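Local coordinates for protein transcriptional regulator, MarR family (Silicibacter pomeroyi DSS-3, PDB 3BJ6) that probably binds DNA as a dimeric, winged helix-turn-helix transcription regulator of the MarR family, at residues G125-S128 / V129-T132; V137-A140 / L141-F145; G37-V40 / G41-A44; A28-R31 / G32-R35. One frame throughout, in Å; residues are numbered along the deposited sequence. Where two conformers were deposited one is given.

The four contacts fall in two groups. Contacts 4 and 3 follow each other in the chain, across the bend from helix 18-35 to helix 40-51; their centres are 8 Å apart and they touch, Arg43 CD lying 3.4 Å from Val29 CG1. Contacts 1 and 2 both use helix 128-151, with centres 18 Å apart and nearest atoms about 5 Å apart, and meet the second subunit most extensively; contact 4, and contact 3 through Arg43, also reach it. Contact 2 lies 28 Å, centre to centre, from contacts 3 and 4. The side chains of Thr39 and Val29 each lie about 4 Å from a bound ethanol and that of Phe144 about 5 Å from one; the ethanol probably comes from the crystallisation liquor.

Contact 1: G125-S128 / V129-T132; sequences GFSS and VELT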
loop_
_atom_site.group_PDB
_atom_site.type_symbol
_atom_site.label_atom_id
_atom_site.label_comp_id
_atom_site.label_asym_id
_atom_site.label_seq_id
_atom_site.Cartn_x
_atom_site.Cartn_y
_atom_site.Cartn_z
ATOM N N GLY A 125 1.769 -21.424 -8.212
ATOM C CA GLY A 125 2.658 -21.727 -7.093
ATOM C C GLY A 125 1.928 -22.029 -5.789
ATOM O O GLY A 125 2.568 -22.372 -4.823
ATOM N N PHE A 126 0.596 -21.904 -5.763
ATOM C CA PHE A 126 -0.190 -22.028 -4.521
ATOM C C PHE A 126 -1.445 -22.840 -4.772
ATOM O O PHE A 126 -1.867 -22.938 -5.923
ATOM C CB PHE A 126 -0.590 -20.618 -3.988
ATOM C CG PHE A 126 0.594 -19.780 -3.633
ATOM C CD1 PHE A 126 1.135 -19.839 -2.360
ATOM C CD2 PHE A 126 1.236 -19.031 -4.601
ATOM C CE1 PHE A 126 2.289 -19.076 -2.027
ATOM C CE2 PHE A 126 2.378 -18.295 -4.297
ATOM C CZ PHE A 126 2.902 -18.329 -2.998
ATOM N N SER A 127 -2.030 -23.422 -3.707
ATOM C CA SER A 127 -3.322 -24.098 -3.822
ATOM C C SER A 127 -4.383 -23.000 -3.865
ATOM O O SER A 127 -4.137 -21.891 -3.397
ATOM C CB SER A 127 -3.566 -24.983 -2.617
ATOM O OG SER A 127 -3.642 -24.178 -1.437
ATOM N N SER A 128 -5.565 -23.315 -4.387
ATOM C CA SER A 128 -6.645 -22.357 -4.400
ATOM C C SER A 128 -7.072 -22.038 -2.956
ATOM O O SER A 128 -7.553 -20.939 -2.713
ATOM C CB SER A 128 -7.851 -22.865 -5.214
ATOM O OG SER A 128 -8.286 -24.125 -4.760
ATOM N N VAL A 129 -6.925 -22.985 -2.019
ATOM C CA VAL A 129 -7.269 -22.700 -0.602
ATOM C C VAL A 129 -6.364 -21.630 0.010
ATOM O O VAL A 129 -6.841 -20.720 0.707
ATOM C CB VAL A 129 -7.352 -23.999 0.303
ATOM C CG1 VAL A 129 -6.010 -24.659 0.495
ATOM C CG2 VAL A 129 -7.945 -23.684 1.652
ATOM N N GLU A 130 -5.065 -21.718 -0.265
ATOM C CA GLU A 130 -4.141 -20.661 0.151
ATOM C C GLU A 130 -4.491 -19.294 -0.419
ATOM O O GLU A 130 -4.425 -18.287 0.311
ATOM C CB GLU A 130 -2.696 -21.002 -0.254
ATOM C CG GLU A 130 -2.121 -22.114 0.592
ATOM C CD GLU A 130 -0.779 -22.589 0.062
ATOM O OE1 GLU A 130 -0.674 -22.879 -1.157
ATOM O OE2 GLU A 130 0.167 -22.670 0.876
ATOM N N LEU A 131 -4.802 -19.242 -1.711
ATOM C CA LEU A 131 -5.159 -17.963 -2.333
ATOM C C LEU A 131 -6.473 -17.404 -1.831
ATOM O O LEU A 131 -6.623 -16.191 -1.702
ATOM C CB LEU A 131 -5.151 -18.048 -3.860
ATOM C CG LEU A 131 -3.782 -18.432 -4.437
ATOM C CD1 LEU A 131 -3.910 -18.782 -5.902
ATOM C CD2 LEU A 131 -2.752 -17.291 -4.231
ATOM N N THR A 132 -7.433 -18.291 -1.576
ATOM C CA THR A 132 -8.699 -17.861 -1.020
ATOM C C THR A 132 -8.512 -17.284 0.396
ATOM O O THR A 132 -9.140 -16.280 0.750
ATOM C CB THR A 132 -9.713 -19.027 -1.053
ATOM O OG1 THR A 132 -10.023 -19.277 -2.437
ATOM C CG2 THR A 132 -10.983 -18.661 -0.326
#
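Phe126 rests its CB 3.9 Å from Leu131 CG, while its ring offers its edge to the carboxylate of Glu130: OE1 lies near the ring plane, 3.7 Å from Phe126 CD1, and ring and carboxylate planes are turned 57° apart. Both apolar residues also reach Phe122 on the preceding helix, which ties this loop back to helix 102-123. Next comes Ser127, the N-cap of helix 128-151. Its OG, placed between the backbone N and the carbonyl carbon (chi1 63°), accepts from Glu130 N at 3.1 Å. Glu130 answers in the reverse direction, its extended chain running back so that OE1 takes the N-H of Ser127 at 2.9 Å on the anti lone pair, with a nearly straight bond of 167°. This reciprocal pair is a capping box. Ser127 OG also gives its proton to Glu130 OE1, a longer bond of 3.3 Å that arrives from above the carboxylate plane, so one oxygen is gripped by two donors from the same residue. The other oxygen, OE2, forms a salt bridge with Lys136 of the second subunit, which should further fix the carboxylate. Ser127 O then receives Leu131 N. At Ser128 the carbonyl oxygen is shared by two donors of Thr132, N at 2.9 Å and OG1 at 3.0 Å, which approach from opposite faces of its plane; Thr132 OG1 is in turn hydrogen-bonded to Gln10 of the second subunit.

Contact 2: V137-A140 / L141-F145; sequences VQLA and LTRFF
Thr142 holds OG1 beside its own backbone N (chi1 -56°), and from there the hydroxyl turns back one helical turn to give its proton to Gln138 O at 2.9 Å. Gln138 O is a double acceptor: Thr142 N reaches it at 3.1 Å from the opposite face of the carbonyl plane. Arg143 is folded at chi2 (113°) and chi3 (-41°), which swings its guanidinium back over Leu139. Leu139 O takes the backbone N of Arg143 and also lies against one face of the guanidinium, 2.9 Å from Arg143 NH1, but the angle there is too poor for a hydrogen bond. Val137 and Leu141 lie alongside one another, with CG1 of Val137 4.1 Å from CD1 of Leu141; both pack on Tyr134 of the second subunit. The hydroxyl of that same Tyr134 is hydrogen-bonded to Gln138 OE1, and Phe144 meets the ring of Phe122 of the second subunit, so this part of helix 128-151 belongs to the dimer interface, as in other MarR proteins. Chemically, the buried threonine hydroxyl spends its proton within its own helix, whereas the arginine's attraction to Leu139 O is probably electrostatic, without a directed N-H bond.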
loop_
_atom_site.group_PDB
_atom_site.type_symbol
_atom_site.label_atom_id
_atom_site.label_comp_id
_atom_site.label_asym_id
_atom_site.label_seq_id
_atom_site.Cartn_x
_atom_site.Cartn_y
_atom_site.Cartn_z
ATOM N N VAL A 137 -8.465 -12.825 4.179
ATOM C CA VAL A 137 -7.733 -12.073 5.212
ATOM C C VAL A 137 -7.403 -10.655 4.718
ATOM O O VAL A 137 -7.578 -9.693 5.464
ATOM C CB VAL A 137 -6.477 -12.850 5.701
ATOM C CG1 VAL A 137 -5.665 -12.017 6.732
ATOM C CG2 VAL A 137 -6.904 -14.197 6.310
ATOM N N GLN A 138 -6.963 -10.518 3.463
ATOM C CA GLN A 138 -6.753 -9.196 2.873
ATOM C C GLN A 138 -7.962 -8.280 3.033
ATOM O O GLN A 138 -7.822 -7.154 3.518
ATOM C CB GLN A 138 -6.388 -9.282 1.377
ATOM C CG GLN A 138 -6.099 -7.888 0.715
ATOM C CD GLN A 138 -4.652 -7.425 0.842
ATOM O OE1 GLN A 138 -3.977 -7.739 1.824
ATOM N NE2 GLN A 138 -4.141 -6.711 -0.198
ATOM N N LEU A 139 -9.136 -8.749 2.617
ATOM C CA LEU A 139 -10.323 -7.921 2.705
ATOM C C LEU A 139 -10.764 -7.681 4.153
ATOM O O LEU A 139 -11.259 -6.584 4.486
ATOM C CB LEU A 139 -11.468 -8.490 1.859
ATOM C CG LEU A 139 -11.355 -8.594 0.317
ATOM C CD1 LEU A 139 -12.767 -8.682 -0.394
ATOM C CD2 LEU A 139 -10.509 -7.552 -0.311
ATOM N N ALA A 140 -10.635 -8.711 4.997
ATOM C CA ALA A 140 -10.957 -8.586 6.420
ATOM C C ALA A 140 -10.046 -7.590 7.121
ATOM O O ALA A 140 -10.518 -6.782 7.900
ATOM C CB ALA A 140 -10.904 -9.964 7.125
ATOM N N LEU A 141 -8.744 -7.616 6.822
ATOM C CA LEU A 141 -7.833 -6.600 7.336
ATOM C C LEU A 141 -8.185 -5.195 6.900
ATOM O O LEU A 141 -8.094 -4.266 7.699
ATOM C CB LEU A 141 -6.377 -6.864 6.917
ATOM C CG LEU A 141 -5.603 -7.929 7.710
ATOM C CD1 LEU A 141 -4.299 -8.165 6.987
ATOM C CD2 LEU A 141 -5.368 -7.524 9.197
ATOM N N THR A 142 -8.516 -5.029 5.618
ATOM C CA THR A 142 -8.919 -3.703 5.101
ATOM C C THR A 142 -10.066 -3.119 5.942
ATOM O O THR A 142 -10.006 -1.979 6.372
ATOM C CB THR A 142 -9.276 -3.791 3.627
ATOM O OG1 THR A 142 -8.145 -4.346 2.930
ATOM C CG2 THR A 142 -9.585 -2.383 3.051
ATOM N N ARG A 143 -11.090 -3.930 6.173
ATOM C CA ARG A 143 -12.228 -3.607 7.016
ATOM C C ARG A 143 -11.827 -3.311 8.466
ATOM O O ARG A 143 -12.319 -2.372 9.078
ATOM C CB ARG A 143 -13.087 -4.861 7.097
ATOM C CG ARG A 143 -14.556 -4.694 6.973
ATOM C CD ARG A 143 -14.953 -5.376 5.634
ATOM N NE ARG A 143 -13.942 -5.038 4.624
ATOM C CZ ARG A 143 -13.900 -5.480 3.350
ATOM N NH1 ARG A 143 -12.889 -5.065 2.561
ATOM N NH2 ARG A 143 -14.839 -6.339 2.872
ATOM N N PHE A 144 -10.988 -4.185 9.027
ATOM C CA PHE A 144 -10.560 -4.095 10.407
ATOM C C PHE A 144 -9.873 -2.740 10.692
ATOM O O PHE A 144 -10.184 -2.062 11.664
ATOM C CB PHE A 144 -9.640 -5.289 10.736
ATOM C CG PHE A 144 -9.091 -5.243 12.119
ATOM C CD1 PHE A 144 -9.889 -5.593 13.219
ATOM C CD2 PHE A 144 -7.794 -4.821 12.342
ATOM C CE1 PHE A 144 -9.358 -5.532 14.516
ATOM C CE2 PHE A 144 -7.281 -4.771 13.625
ATOM C CZ PHE A 144 -8.056 -5.111 14.696
ATOM N N PHE A 145 -8.939 -2.351 9.815
ATOM C CA PHE A 145 -8.232 -1.088 10.004
ATOM C C PHE A 145 -9.144 0.114 9.703
ATOM O O PHE A 145 -9.070 1.138 10.393
ATOM C CB PHE A 145 -6.968 -1.072 9.135
ATOM C CG PHE A 145 -5.915 -2.026 9.611
ATOM C CD1 PHE A 145 -5.408 -1.923 10.901
ATOM C CD2 PHE A 145 -5.419 -3.008 8.766
ATOM C CE1 PHE A 145 -4.396 -2.824 11.352
ATOM C CE2 PHE A 145 -4.435 -3.885 9.178
ATOM C CZ PHE A 145 -3.907 -3.796 10.467
#

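Contact 3: G37-V40 / G41-A44; sequences GVTV and GQRA
Thr39 and Gln42, whose CA atoms are 5.1 Å apart, span the point where an extended loop turns into helix 40-51. Gly37, at positive phi (81°), is the C-prime residue of the Schellman motif closing helix 18-35, with Val38 N bound to Thr33 O and Gly37 N to Leu34 O. Val38 and Thr39 are then extended, and the first helical bonds follow: Arg43 N to Thr39 O at 2.9 Å and Ala44 N to Val40 O at 3.0 Å. A chi1 of 65° tucks Thr39 OG1 back over the start of the helix, where it accepts Gln42 N at 3.1 Å. In return Gln42 sends its extended chain back so that OE1 takes the N-H of Thr39 at 3.0 Å, but that donor stands 58° above the carbonyl plane and not on a lone pair. OE1 also sits 3.3 Å from Val38 CB, and a water bound to Gln42 OE1 at 2.9 Å bridges to Gly37 O. The amide's other end, NE2, bonds to Glu77, which should settle its orientation. The long, stretched chain of Arg43 carries its guanidinium away from the turn, to salt bridges with Glu115 and Glu47 and a bond to Tyr12 of the second subunit; a second water links its NH1 to Val40 O. Reciprocal bonding between Thr39 and Gln42 is a capping box, with glutamine in the glutamate's usual place, directly after a Schellman end: two helices joined by a short connection within a MarR-type fold.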
loop_
_atom_site.group_PDB
_atom_site.type_symbol
_atom_site.label_atom_id
_atom_site.label_comp_id
_atom_site.label_asym_id
_atom_site.label_seq_id
_atom_site.Cartn_x
_atom_site.Cartn_y
_atom_site.Cartn_z
ATOM N N GLY A 37 2.187 1.576 -24.567
ATOM C CA GLY A 37 2.344 3.008 -24.765
ATOM C C GLY A 37 1.668 3.900 -23.750
ATOM O O GLY A 37 1.449 5.095 -24.031
ATOM N N VAL A 38 1.310 3.362 -22.580
ATOM C CA VAL A 38 0.623 4.192 -21.586
ATOM C C VAL A 38 1.259 4.047 -20.197
ATOM O O VAL A 38 1.983 3.101 -19.948
ATOM C CB VAL A 38 -0.926 3.913 -21.527
ATOM C CG1 VAL A 38 -1.581 4.082 -22.961
ATOM C CG2 VAL A 38 -1.232 2.540 -20.925
ATOM N N THR A 39 0.988 5.008 -19.323
ATOM C CA THR A 39 1.475 5.010 -17.952
ATOM C C THR A 39 0.487 4.294 -17.027
ATOM O O THR A 39 -0.636 3.952 -17.439
ATOM C CB THR A 39 1.637 6.462 -17.428
ATOM O OG1 THR A 39 0.359 7.084 -17.363
ATOM C CG2 THR A 39 2.580 7.293 -18.327
ATOM N N VAL A 40 0.893 4.094 -15.763
ATOM C CA VAL A 40 0.033 3.450 -14.755
ATOM C C VAL A 40 -1.200 4.294 -14.462
ATOM O O VAL A 40 -2.305 3.756 -14.316
ATOM C CB VAL A 40 0.799 3.153 -13.440
ATOM C CG1 VAL A 40 -0.077 2.384 -12.427
ATOM C CG2 VAL A 40 2.007 2.325 -13.742
ATOM N N GLY A 41 -0.997 5.609 -14.369
ATOM C CA GLY A 41 -2.107 6.540 -14.128
ATOM C C GLY A 41 -3.095 6.484 -15.298
ATOM O O GLY A 41 -4.292 6.436 -15.084
ATOM N N GLN A 42 -2.585 6.514 -16.536
ATOM C CA GLN A 42 -3.450 6.397 -17.712
ATOM C C GLN A 42 -4.246 5.079 -17.754
ATOM O O GLN A 42 -5.436 5.091 -18.049
ATOM C CB GLN A 42 -2.642 6.596 -19.003
ATOM C CG GLN A 42 -2.053 8.025 -19.110
ATOM C CD GLN A 42 -0.899 8.118 -20.138
ATOM O OE1 GLN A 42 -0.542 7.134 -20.788
ATOM N NE2 GLN A 42 -0.302 9.315 -20.257
ATOM N N ARG A 43 -3.578 3.954 -17.453
ATOM C CA ARG A 43 -4.230 2.662 -17.287
ATOM C C ARG A 43 -5.400 2.747 -16.295
ATOM O O ARG A 43 -6.433 2.192 -16.562
ATOM C CB ARG A 43 -3.212 1.629 -16.788
ATOM C CG ARG A 43 -3.790 0.255 -16.450
ATOM C CD ARG A 43 -2.937 -0.475 -15.399
ATOM N NE ARG A 43 -3.623 -1.723 -15.012
ATOM C CZ ARG A 43 -4.685 -1.796 -14.212
ATOM N NH1 ARG A 43 -5.198 -0.701 -13.649
ATOM N NH2 ARG A 43 -5.233 -2.980 -13.974
ATOM N N ALA A 44 -5.213 3.395 -15.143
ATOM C CA ALA A 44 -6.268 3.474 -14.114
ATOM C C ALA A 44 -7.520 4.142 -14.719
ATOM O O ALA A 44 -8.641 3.672 -14.519
ATOM C CB ALA A 44 -5.770 4.299 -12.883
HETATM O O HOH W 1 -0.450 7.759 -23.628
HETATM O O HOH W 2 -3.553 1.629 -12.916
#

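Contact 4: A28-R31 / G32-R35; sequences AVER and GTLR
Val29 and Thr33 meet through their methyl branches, Val29 CG1 lying 3.8 Å from Thr33 CG2. One residue further on, Leu34 runs along the stem of Glu30, and here it is the aliphatic part of the glutamate that touches, CG to Leu34 CD1 at 3.7 Å. Leu34 CG also comes 3.3 Å from Glu30 O. Behind these side chains stand the helical bonds: Thr33 N to Val29 O at 2.9 Å, and Leu34 N to Glu30 O, also 2.9 Å. The bond before them, Gly32 N to Ala28 O, is weak at 3.5 Å. A chi1 of 68° turns the Thr33 hydroxyl back toward the preceding turn, which brings OG1 to 3.2 Å from Glu30 O, yet its stronger partner is the carbonyl oxygen of Val38, beyond the end of the helix. Further out, Glu30 packs on Val40, and Ala28 reaches Phe145 of the second subunit. Residues four apart thus line up along the last turns of helix 18-35, with Leu34 on the exposed side and Thr33 buried. These turns lead into the Schellman ending at Gly37, and the bond from Thr33 to Val38 ties the helix to the chain just past it, in a MarR-type fold where helix 40-51, through Val40 and Arg43, and helix 102-123, through Ile111 and Glu115, cover the side that carries Val29 and Thr33.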
loop_
_atom_site.group_PDB
_atom_site.type_symbol
_atom_site.label_atom_id
_atom_site.label_comp_id
_atom_site.label_asym_id
_atom_site.label_seq_id
_atom_site.Cartn_x
_atom_site.Cartn_y
_atom_site.Cartn_z
ATOM N N ALA A 28 5.627 -3.027 -11.321
ATOM C CA ALA A 28 5.325 -4.174 -12.200
ATOM C C ALA A 28 4.251 -3.820 -13.232
ATOM O O ALA A 28 4.396 -4.124 -14.424
ATOM C CB ALA A 28 4.846 -5.374 -11.380
ATOM N N VAL A 29 3.176 -3.183 -12.774
ATOM C CA VAL A 29 2.094 -2.773 -13.668
ATOM C C VAL A 29 2.643 -1.854 -14.778
ATOM O O VAL A 29 2.338 -2.055 -15.955
ATOM C CB VAL A 29 0.951 -2.110 -12.883
ATOM C CG1 VAL A 29 -0.019 -1.395 -13.828
ATOM C CG2 VAL A 29 0.210 -3.188 -12.072
ATOM N N GLU A 30 3.477 -0.887 -14.396
ATOM C CA GLU A 30 4.074 0.073 -15.351
ATOM C C GLU A 30 4.867 -0.598 -16.478
ATOM O O GLU A 30 4.854 -0.139 -17.621
ATOM C CB GLU A 30 4.963 1.083 -14.614
ATOM C CG GLU A 30 5.672 2.035 -15.601
ATOM C CD GLU A 30 6.483 3.097 -14.900
ATOM O OE1 GLU A 30 5.845 4.044 -14.402
ATOM O OE2 GLU A 30 7.744 2.997 -14.888
ATOM N N ARG A 31 5.556 -1.685 -16.156
ATOM C CA ARG A 31 6.242 -2.465 -17.183
ATOM C C ARG A 31 5.279 -2.949 -18.261
ATOM O O ARG A 31 5.580 -2.866 -19.455
ATOM C CB ARG A 31 7.024 -3.633 -16.563
ATOM C CG ARG A 31 8.328 -3.200 -15.903
ATOM C CD ARG A 31 9.432 -2.939 -16.961
ATOM N NE ARG A 31 9.336 -1.615 -17.561
ATOM C CZ ARG A 31 9.922 -1.214 -18.690
ATOM N NH1 ARG A 31 10.636 -2.030 -19.435
ATOM N NH2 ARG A 31 9.738 0.023 -19.084
ATOM N N GLY A 32 4.115 -3.433 -17.835
ATOM C CA GLY A 32 3.081 -3.879 -18.768
ATOM C C GLY A 32 2.419 -2.730 -19.512
ATOM O O GLY A 32 2.186 -2.806 -20.731
ATOM N N THR A 33 2.123 -1.638 -18.810
ATOM C CA THR A 33 1.432 -0.532 -19.461
ATOM C C THR A 33 2.313 0.154 -20.506
ATOM O O THR A 33 1.809 0.575 -21.555
ATOM C CB THR A 33 0.884 0.506 -18.470
ATOM O OG1 THR A 33 1.970 1.224 -17.816
ATOM C CG2 THR A 33 -0.015 -0.148 -17.455
ATOM N N LEU A 34 3.619 0.311 -20.227
ATOM C CA LEU A 34 4.468 1.029 -21.180
ATOM C C LEU A 34 4.641 0.238 -22.500
ATOM O O LEU A 34 4.887 0.824 -23.569
ATOM C CB LEU A 34 5.844 1.360 -20.574
ATOM C CG LEU A 34 5.861 2.420 -19.444
ATOM C CD1 LEU A 34 7.301 2.523 -18.855
ATOM C CD2 LEU A 34 5.372 3.777 -19.906
ATOM N N ARG A 35 4.527 -1.078 -22.432
ATOM C CA ARG A 35 4.524 -1.907 -23.661
ATOM C C ARG A 35 3.371 -1.530 -24.585
ATOM O O ARG A 35 3.504 -1.623 -25.803
ATOM C CB ARG A 35 4.456 -3.390 -23.316
ATOM C CG ARG A 35 5.845 -4.012 -23.247
ATOM C CD ARG A 35 5.815 -5.499 -22.900
ATOM N NE ARG A 35 5.729 -6.419 -24.045
ATOM C CZ ARG A 35 6.768 -6.944 -24.689
ATOM N NH1 ARG A 35 8.026 -6.612 -24.364
ATOM N NH2 ARG A 35 6.550 -7.813 -25.664
#